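Local coordinates for vitamin B12-binding protein (Vibrio cholerae O395, PDB 5YSC), which binds vitamin B12 in the periplasm and probably delivers it to the membrane subunit BtuC of the BtuCDF ABC importer, at residues E60-H65 with L74-D79; I68-I73 with R97-T102; N220-R225 with S232-D237. One frame throughout, in Å; residues are numbered along the deposited sequence.

Contact 1. Residues E60-H65 with L74-D79. With SO4 (sulfate ion), chain C.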
loop_
_atom_site.group_PDB
_atom_site.type_symbol
_atom_site.label_atom_id
_atom_site.label_comp_id
_atom_site.label_asym_id
_atom_site.label_seq_id
_atom_site.Cartn_x
_atom_site.Cartn_y
_atom_site.Cartn_z
ATOM N N GLU A 60 20.332 -2.832 7.205
ATOM C CA GLU A 60 20.327 -1.511 7.804
ATOM C C GLU A 60 19.291 -0.609 7.130
ATOM O O GLU A 60 18.861 -0.843 5.997
ATOM C CB GLU A 60 21.722 -0.874 7.811
ATOM C CG GLU A 60 22.418 -0.683 6.522
ATOM C CD GLU A 60 23.784 -0.028 6.736
ATOM O OE1 GLU A 60 24.018 0.591 7.804
ATOM O OE2 GLU A 60 24.637 -0.151 5.845
ATOM N N ARG A 61 18.840 0.388 7.886
ATOM C CA ARG A 61 17.797 1.318 7.474
ATOM C C ARG A 61 18.407 2.632 6.997
ATOM O O ARG A 61 19.334 3.155 7.622
ATOM C CB ARG A 61 16.857 1.583 8.635
ATOM C CG ARG A 61 15.776 0.553 8.765
ATOM C CD ARG A 61 16.128 -0.681 9.556
ATOM N NE ARG A 61 14.891 -1.467 9.631
ATOM C CZ ARG A 61 14.637 -2.590 8.966
ATOM N NH1 ARG A 61 15.569 -3.203 8.241
ATOM N NH2 ARG A 61 13.440 -3.128 9.082
ATOM N N VAL A 62 17.888 3.161 5.891
ATOM C CA VAL A 62 18.381 4.445 5.395
ATOM C C VAL A 62 17.237 5.389 5.076
ATOM O O VAL A 62 17.433 6.404 4.407
ATOM C CB VAL A 62 19.280 4.266 4.163
ATOM C CG1 VAL A 62 20.605 3.591 4.571
ATOM C CG2 VAL A 62 18.580 3.486 3.065
ATOM N N ALA A 63 16.029 5.082 5.527
ATOM C CA ALA A 63 14.918 5.957 5.173
ATOM C C ALA A 63 13.755 5.747 6.129
ATOM O O ALA A 63 13.526 4.644 6.630
ATOM C CB ALA A 63 14.448 5.736 3.737
ATOM N N ASN A 64 13.016 6.827 6.361
ATOM C CA ASN A 64 11.777 6.788 7.121
ATOM C C ASN A 64 10.864 7.849 6.535
ATOM O O ASN A 64 11.150 8.414 5.477
ATOM C CB ASN A 64 12.012 7.001 8.617
ATOM C CG ASN A 64 12.694 8.307 8.915
ATOM O OD1 ASN A 64 12.358 9.351 8.357
ATOM N ND2 ASN A 64 13.668 8.251 9.806
ATOM N N HIS A 65 9.737 8.097 7.205
ATOM C CA HIS A 65 8.687 8.872 6.553
ATOM C C HIS A 65 9.054 10.324 6.368
ATOM O O HIS A 65 8.404 11.013 5.582
ATOM C CB HIS A 65 7.389 8.793 7.358
ATOM C CG HIS A 65 7.499 9.378 8.734
ATOM N ND1 HIS A 65 6.764 10.474 9.146
ATOM C CD2 HIS A 65 8.255 9.011 9.796
ATOM C CE1 HIS A 65 7.056 10.743 10.406
ATOM N NE2 HIS A 65 7.950 9.867 10.826
ATOM N N LEU A 74 25.485 7.253 0.508
ATOM C CA LEU A 74 26.803 7.491 -0.068
ATOM C C LEU A 74 27.776 6.420 0.408
ATOM O O LEU A 74 28.538 5.848 -0.379
ATOM C CB LEU A 74 27.298 8.876 0.352
ATOM C CG LEU A 74 27.193 10.127 -0.527
ATOM C CD1 LEU A 74 26.492 9.962 -1.847
ATOM C CD2 LEU A 74 26.540 11.222 0.289
ATOM N N THR A 75 27.691 6.131 1.698
ATOM C CA THR A 75 28.485 5.112 2.361
ATOM C C THR A 75 28.314 3.710 1.782
ATOM O O THR A 75 29.180 2.864 1.959
ATOM C CB THR A 75 28.081 5.035 3.837
ATOM O OG1 THR A 75 28.935 5.871 4.629
ATOM C CG2 THR A 75 28.126 3.600 4.328
ATOM N N LEU A 76 27.194 3.467 1.110
ATOM C CA LEU A 76 26.837 2.128 0.655
ATOM C C LEU A 76 27.086 1.889 -0.820
ATOM O O LEU A 76 27.114 0.729 -1.240
ATOM C CB LEU A 76 25.363 1.832 0.961
ATOM C CG LEU A 76 25.054 1.562 2.441
ATOM C CD1 LEU A 76 23.567 1.632 2.722
ATOM C CD2 LEU A 76 25.598 0.196 2.866
ATOM N N LYS A 77 27.236 2.956 -1.592
ATOM C CA LYS A 77 27.567 2.846 -3.009
ATOM C C LYS A 77 26.652 1.922 -3.816
ATOM O O LYS A 77 27.133 1.038 -4.515
ATOM C CB LYS A 77 29.021 2.390 -3.167
ATOM C CG LYS A 77 30.001 3.152 -2.288
ATOM C CD LYS A 77 31.373 2.506 -2.282
ATOM C CE LYS A 77 32.400 3.411 -2.934
ATOM N NZ LYS A 77 33.664 3.477 -2.155
ATOM N N PRO A 78 25.343 2.140 -3.744
ATOM C CA PRO A 78 24.411 1.261 -4.443
ATOM C C PRO A 78 24.557 1.400 -5.941
ATOM O O PRO A 78 24.871 2.474 -6.453
ATOM C CB PRO A 78 23.036 1.751 -3.961
ATOM C CG PRO A 78 23.235 3.223 -3.788
ATOM C CD PRO A 78 24.651 3.327 -3.200
ATOM N N ASP A 79 24.335 0.305 -6.663
ATOM C CA ASP A 79 24.207 0.407 -8.106
ATOM C C ASP A 79 22.756 0.413 -8.550
ATOM O O ASP A 79 22.489 0.579 -9.740
ATOM C CB ASP A 79 24.995 -0.714 -8.804
ATOM C CG ASP A 79 24.596 -2.106 -8.355
ATOM O OD1 ASP A 79 23.657 -2.235 -7.545
ATOM O OD2 ASP A 79 25.225 -3.086 -8.817
HETATM S S SO4 C . 12.372 -0.511 11.710
HETATM O O1 SO4 C . 11.915 -1.541 10.761
HETATM O O2 SO4 C . 12.618 -1.114 13.022
HETATM O O3 SO4 C . 11.318 0.495 11.836
HETATM O O4 SO4 C . 13.627 0.101 11.274
#
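Glu60 turns its CG into the space between the backbone N and the carbonyl carbon (chi1 58°) and then runs straight out, while Leu76 sets its CG beside its own backbone N (chi1 -74°), and the two side chains approach from opposite directions. Carboxylate oxygen OE2 of Glu60 comes to 3.1 Å from methyl CD2 of Leu76, a van der Waals contact in which the carboxylate gains no polar partner. Its other oxygen, OE1, forms a salt bridge with Lys72, so the polar partner of the acid lies on helix 70-76 itself. Beside this exposed carboxylate, a buried apolar touch sets CG1 of Val62 4.0 Å from CD1 of Leu76. No hydrogen bond joins the two segments. Arg61 leaves the backbone on the side away from Leu76, and its guanidinium grips a sulfate, probably from the crystallisation liquor: NE donates to O4 over 2.6 Å and NH2 to O1 over 2.8 Å, the latter bond the straighter at 162°. The sulfur lies in the guanidinium plane, at its edge, and Tyr49 N also bonds the ion. Further along, Asn64 and His65 belong to the cyanocobalamin pocket. The loop therefore links that pocket to the end of helix 70-76, where Val62 and Leu76 pack together on Ala45 of strand 43-45 and Ile24 of strand 23-25.

Contact 2. Residues I68-I73 with R97-T102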
loop_
_atom_site.group_PDB
_atom_site.type_symbol
_atom_site.label_atom_id
_atom_site.label_comp_id
_atom_site.label_asym_id
_atom_site.label_seq_id
_atom_site.Cartn_x
_atom_site.Cartn_y
_atom_site.Cartn_z
ATOM N N ILE A 68 15.326 10.694 4.126
ATOM C CA ILE A 68 16.219 9.725 3.509
ATOM C C ILE A 68 17.637 10.032 3.968
ATOM O O ILE A 68 18.099 11.174 3.843
ATOM C CB ILE A 68 16.141 9.783 1.978
ATOM C CG1 ILE A 68 14.737 9.388 1.469
ATOM C CG2 ILE A 68 17.218 8.898 1.374
ATOM C CD1 ILE A 68 14.615 9.386 -0.038
ATOM N N ASN A 69 18.346 9.009 4.455
ATOM C CA ASN A 69 19.689 9.183 4.987
ATOM C C ASN A 69 20.690 9.121 3.842
ATOM O O ASN A 69 21.295 8.093 3.537
ATOM C CB ASN A 69 19.990 8.126 6.041
ATOM C CG ASN A 69 21.253 8.424 6.825
ATOM O OD1 ASN A 69 22.207 9.028 6.309
ATOM N ND2 ASN A 69 21.266 7.999 8.085
ATOM N N ILE A 70 20.899 10.278 3.208
ATOM C CA ILE A 70 21.753 10.309 2.026
ATOM C C ILE A 70 23.201 10.026 2.392
ATOM O O ILE A 70 23.928 9.440 1.599
ATOM C CB ILE A 70 21.637 11.641 1.267
ATOM C CG1 ILE A 70 20.239 11.723 0.656
ATOM C CG2 ILE A 70 22.726 11.762 0.151
ATOM C CD1 ILE A 70 19.964 12.971 -0.073
ATOM N N GLU A 71 23.637 10.466 3.560
ATOM C CA GLU A 71 24.998 10.192 4.001
ATOM C C GLU A 71 25.266 8.695 3.995
ATOM O O GLU A 71 26.260 8.231 3.430
ATOM C CB GLU A 71 25.208 10.767 5.391
ATOM C CG GLU A 71 26.640 10.659 5.898
ATOM C CD GLU A 71 26.889 11.473 7.149
ATOM O OE1 GLU A 71 25.929 12.020 7.736
ATOM O OE2 GLU A 71 28.064 11.569 7.544
ATOM N N LYS A 72 24.360 7.927 4.601
ATOM C CA LYS A 72 24.511 6.474 4.657
ATOM C C LYS A 72 24.467 5.868 3.268
ATOM O O LYS A 72 25.231 4.950 2.968
ATOM C CB LYS A 72 23.425 5.866 5.541
ATOM C CG LYS A 72 23.790 5.761 6.986
ATOM C CD LYS A 72 22.647 5.184 7.851
ATOM C CE LYS A 72 23.107 4.113 8.815
ATOM N NZ LYS A 72 22.939 2.756 8.198
ATOM N N ILE A 73 23.583 6.367 2.399
ATOM C CA ILE A 73 23.532 5.868 1.027
ATOM C C ILE A 73 24.865 6.086 0.308
ATOM O O ILE A 73 25.326 5.226 -0.465
ATOM C CB ILE A 73 22.356 6.516 0.273
ATOM C CG1 ILE A 73 21.044 6.067 0.930
ATOM C CG2 ILE A 73 22.375 6.151 -1.175
ATOM C CD1 ILE A 73 19.807 6.548 0.228
ATOM N N ARG A 97 19.094 11.620 -7.657
ATOM C CA ARG A 97 19.174 11.657 -9.108
ATOM C C ARG A 97 20.352 12.524 -9.536
ATOM O O ARG A 97 21.113 12.153 -10.432
ATOM C CB ARG A 97 17.873 12.184 -9.715
ATOM C CG ARG A 97 16.685 11.229 -9.615
ATOM C CD ARG A 97 15.489 11.634 -10.506
ATOM N NE ARG A 97 14.889 12.916 -10.138
ATOM C CZ ARG A 97 13.965 13.075 -9.186
ATOM N NH1 ARG A 97 13.530 12.019 -8.479
ATOM N NH2 ARG A 97 13.465 14.291 -8.936
ATOM N N GLN A 98 20.530 13.671 -8.880
ATOM C CA GLN A 98 21.593 14.587 -9.288
ATOM C C GLN A 98 22.958 13.995 -8.990
ATOM O O GLN A 98 23.929 14.281 -9.700
ATOM C CB GLN A 98 21.380 15.962 -8.622
ATOM C CG GLN A 98 20.623 16.959 -9.562
ATOM C CD GLN A 98 19.919 18.135 -8.847
ATOM O OE1 GLN A 98 19.888 18.216 -7.611
ATOM N NE2 GLN A 98 19.345 19.044 -9.646
ATOM N N LEU A 99 23.040 13.127 -7.986
ATOM C CA LEU A 99 24.277 12.445 -7.648
ATOM C C LEU A 99 24.612 11.315 -8.610
ATOM O O LEU A 99 25.678 10.715 -8.461
ATOM C CB LEU A 99 24.190 11.895 -6.234
ATOM C CG LEU A 99 24.343 12.902 -5.099
ATOM C CD1 LEU A 99 23.969 12.246 -3.758
ATOM C CD2 LEU A 99 25.769 13.388 -5.074
ATOM N N GLY A 100 23.724 11.005 -9.563
ATOM C CA GLY A 100 23.996 10.043 -10.597
ATOM C C GLY A 100 23.695 8.602 -10.255
ATOM O O GLY A 100 24.206 7.705 -10.930
ATOM N N PHE A 101 22.878 8.344 -9.244
ATOM C CA PHE A 101 22.503 6.969 -8.938
ATOM C C PHE A 101 21.469 6.429 -9.923
ATOM O O PHE A 101 20.600 7.147 -10.434
ATOM C CB PHE A 101 21.956 6.865 -7.521
ATOM C CG PHE A 101 22.989 7.041 -6.474
ATOM C CD1 PHE A 101 23.936 6.069 -6.272
ATOM C CD2 PHE A 101 23.014 8.177 -5.686
ATOM C CE1 PHE A 101 24.886 6.208 -5.314
ATOM C CE2 PHE A 101 23.975 8.331 -4.702
ATOM C CZ PHE A 101 24.919 7.336 -4.523
ATOM N N THR A 102 21.572 5.130 -10.194
ATOM C CA THR A 102 20.568 4.473 -10.999
ATOM C C THR A 102 19.367 4.231 -10.094
ATOM O O THR A 102 19.493 3.573 -9.055
ATOM C CB THR A 102 21.098 3.174 -11.589
ATOM O OG1 THR A 102 22.217 3.469 -12.436
ATOM C CG2 THR A 102 20.033 2.510 -12.419
#
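Leu99, near the end of helix 90-98, touches Ile70 in the first turn of helix 70-76. Its CB leaves the backbone toward that helix; CG, set beside the backbone N (chi1 -76°), carries the branch; and CD1 makes the touch, 4.1 Å from CG2 of Ile70. That methyl of Ile70 lies anti to its own backbone N, and the two side chains meet at a slant. One turn further along the helix, Ile73 repeats the pattern with its own CG2, which lies 4.4 Å from CZ of the Phe101 ring. Each isoleucine thus uses its CG2 branch. Between Leu99 and Phe101, Gly100 adopts a positive phi (87°) in a Schellman motif, where the chain leaves helix 90-98 and turns toward strand 103-105. Asn69 is the N-cap of helix 70-76: Lys72 N donates to its OD1 over 3.0 Å, from above the carbonyl plane. Around them Ile73 and Phe101 both rest on Ile81 of strand 80-83. With no hydrogen bond or charge pair between the segments, the contact rests on apolar surface alone, while the polar bonds serve to start one helix and finish the other.

Contact 3. Residues N220-R225 with S232-D237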
loop_
_atom_site.group_PDB
_atom_site.type_symbol
_atom_site.label_atom_id
_atom_site.label_comp_id
_atom_site.label_asym_id
_atom_site.label_seq_id
_atom_site.Cartn_x
_atom_site.Cartn_y
_atom_site.Cartn_z
ATOM N N ASN A 220 -9.326 -2.070 20.911
ATOM C CA ASN A 220 -9.429 -1.123 22.007
ATOM C C ASN A 220 -10.850 -0.605 22.196
ATOM O O ASN A 220 -11.115 0.088 23.187
ATOM C CB ASN A 220 -8.463 0.046 21.765
ATOM C CG ASN A 220 -7.011 -0.409 21.673
ATOM O OD1 ASN A 220 -6.583 -1.300 22.409
ATOM N ND2 ASN A 220 -6.254 0.198 20.766
ATOM N N GLY A 221 -11.768 -0.958 21.291
ATOM C CA GLY A 221 -13.086 -0.344 21.230
ATOM C C GLY A 221 -13.044 0.824 20.272
ATOM O O GLY A 221 -12.389 1.830 20.552
ATOM N N HIS A 222 -13.707 0.699 19.128
ATOM C CA HIS A 222 -13.497 1.705 18.104
ATOM C C HIS A 222 -14.361 2.934 18.378
ATOM O O HIS A 222 -15.370 2.887 19.098
ATOM C CB HIS A 222 -13.764 1.151 16.702
ATOM C CG HIS A 222 -15.191 0.804 16.443
ATOM N ND1 HIS A 222 -16.139 1.750 16.120
ATOM C CD2 HIS A 222 -15.826 -0.390 16.419
ATOM C CE1 HIS A 222 -17.301 1.153 15.926
ATOM N NE2 HIS A 222 -17.137 -0.147 16.099
ATOM N N MET A 223 -13.933 4.050 17.800
ATOM C CA MET A 223 -14.486 5.338 18.174
ATOM C C MET A 223 -15.923 5.523 17.711
ATOM O O MET A 223 -16.585 6.463 18.173
ATOM C CB MET A 223 -13.625 6.456 17.597
ATOM C CG MET A 223 -13.551 6.427 16.068
ATOM S SD MET A 223 -12.498 7.716 15.350
ATOM C CE MET A 223 -13.423 9.168 15.865
ATOM N N TRP A 224 -16.426 4.661 16.830
ATOM C CA TRP A 224 -17.738 4.888 16.235
ATOM C C TRP A 224 -18.853 4.183 16.999
ATOM O O TRP A 224 -20.023 4.368 16.654
ATOM C CB TRP A 224 -17.727 4.463 14.755
ATOM C CG TRP A 224 -16.624 5.159 13.987
ATOM C CD1 TRP A 224 -15.454 4.605 13.533
ATOM C CD2 TRP A 224 -16.565 6.555 13.637
ATOM N NE1 TRP A 224 -14.685 5.565 12.912
ATOM C CE2 TRP A 224 -15.337 6.768 12.973
ATOM C CE3 TRP A 224 -17.423 7.636 13.825
ATOM C CZ2 TRP A 224 -14.967 8.009 12.471
ATOM C CZ3 TRP A 224 -17.041 8.884 13.324
ATOM C CH2 TRP A 224 -15.823 9.052 12.664
ATOM N N ARG A 225 -18.519 3.408 18.038
ATOM C CA ARG A 225 -19.555 2.810 18.880
ATOM C C ARG A 225 -20.389 3.886 19.560
ATOM O O ARG A 225 -21.621 3.793 19.620
ATOM C CB ARG A 225 -18.914 1.909 19.927
ATOM C CG ARG A 225 -18.168 0.725 19.362
ATOM C CD ARG A 225 -17.311 0.081 20.421
ATOM N NE ARG A 225 -16.490 1.087 21.088
ATOM C CZ ARG A 225 -16.256 1.137 22.397
ATOM N NH1 ARG A 225 -16.788 0.224 23.211
ATOM N NH2 ARG A 225 -15.493 2.104 22.901
ATOM N N SER A 232 -25.472 4.164 10.371
ATOM C CA SER A 232 -25.993 2.863 9.965
ATOM C C SER A 232 -24.881 1.820 9.870
ATOM O O SER A 232 -25.100 0.635 10.158
ATOM C CB SER A 232 -26.721 2.975 8.623
ATOM O OG SER A 232 -25.817 3.256 7.563
ATOM N N ALA A 233 -23.683 2.239 9.474
ATOM C CA ALA A 233 -22.562 1.302 9.500
ATOM C C ALA A 233 -22.383 0.682 10.877
ATOM O O ALA A 233 -22.018 -0.486 10.972
ATOM C CB ALA A 233 -21.273 1.987 9.042
ATOM N N VAL A 234 -22.622 1.424 11.958
ATOM C CA VAL A 234 -22.447 0.833 13.278
ATOM C C VAL A 234 -23.642 -0.052 13.623
ATOM O O VAL A 234 -23.469 -1.177 14.107
ATOM C CB VAL A 234 -22.210 1.928 14.333
ATOM C CG1 VAL A 234 -22.024 1.322 15.723
ATOM C CG2 VAL A 234 -20.987 2.737 13.949
ATOM N N GLN A 235 -24.861 0.440 13.357
ATOM C CA GLN A 235 -26.072 -0.341 13.641
ATOM C C GLN A 235 -26.031 -1.680 12.928
ATOM O O GLN A 235 -26.479 -2.698 13.467
ATOM C CB GLN A 235 -27.330 0.430 13.221
ATOM C CG GLN A 235 -27.454 1.833 13.798
ATOM C CD GLN A 235 -28.453 2.698 13.040
ATOM O OE1 GLN A 235 -29.250 2.206 12.233
ATOM N NE2 GLN A 235 -28.396 4.004 13.285
ATOM N N ASN A 236 -25.489 -1.695 11.712
ATOM C CA ASN A 236 -25.414 -2.882 10.882
ATOM C C ASN A 236 -24.151 -3.698 11.124
ATOM O O ASN A 236 -23.923 -4.674 10.410
ATOM C CB ASN A 236 -25.518 -2.473 9.415
ATOM C CG ASN A 236 -26.882 -1.909 9.058
ATOM O OD1 ASN A 236 -27.892 -2.247 9.683
ATOM N ND2 ASN A 236 -26.919 -1.063 8.022
ATOM N N ASP A 237 -23.337 -3.341 12.123
ATOM C CA ASP A 237 -22.160 -4.134 12.488
ATOM C C ASP A 237 -21.187 -4.238 11.313
ATOM O O ASP A 237 -20.637 -5.304 11.016
ATOM C CB ASP A 237 -22.586 -5.519 12.973
ATOM C CG ASP A 237 -21.427 -6.370 13.463
ATOM O OD1 ASP A 237 -20.351 -5.816 13.786
ATOM O OD2 ASP A 237 -21.598 -7.616 13.527
#
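Val234 meets Trp224 at the tight part of this contact, with one methyl doing most of the work. CG2 of Val234 lies 3.3 Å from the carbonyl O of Trp224 and 3.8 Å from its CB, so the valine fits against the backbone and the root of the tryptophan side chain. The indole itself leads away: with CG beside the backbone N (chi1 -55°), it heads inward to Val203 and Ile211, and its NE1 donates to Gln160. One face of the indole carries CG of Met223, 3.4 Å above the plane.

The other side is looser. The same CG2 of Val234 reaches CE1 of His222 only at 4.5 Å, near the ring plane and at its edge. Methyl CG1, anti to the backbone N of Val234, stands 4.3 Å from CA of Arg225. The side chain of Arg225, exposed to solvent, starts away from the helix and folds back over its own turn. Its CG sits over one face of the His222 ring, and its NE donates to the carbonyl O of His222 over 2.9 Å, in the carbonyl plane and on a lone pair, at 167°. Trp224 N adds a more bent bond to ND1 of His222, tilted from the ring plane. These two bonds brace the turn internally, and no hydrogen bond crosses to the helix, which meets the turn through van der Waals contact with the Val234 methyls.

The arrangement pairs a type I beta turn, His222 to Arg225, with the short helix 232-235, which a Schellman motif closes at Asp237 before strand 239-241. It is a connection between strands 210-213 and 239-241 of a parallel alpha/beta lobe, as in periplasmic binding proteins of the Fe/B12 family.

Overall arrangement
Contacts 1 and 2 form one neighbourhood, their centres about 8 Å apart, and both use helix 70-76. Their segments alternate along the chain, so the helix is tied to the loop after strand 43-45 at one side and to the end of helix 90-98 at another, beside the parallel sheet 43-45, 23-25, 80-83, 103-105. A probable hydrogen bond between Val62 O and Asn69 N joins them directly. Contact 3 follows later in the chain, its centre about 42 Å from that of contact 1 and about 46 Å from that of contact 2, across the chain's centre and beside the second parallel sheet. Each lobe has a predicted BtuC-binding glutamate, Glu71 or Glu201, consistent with docking through both halves.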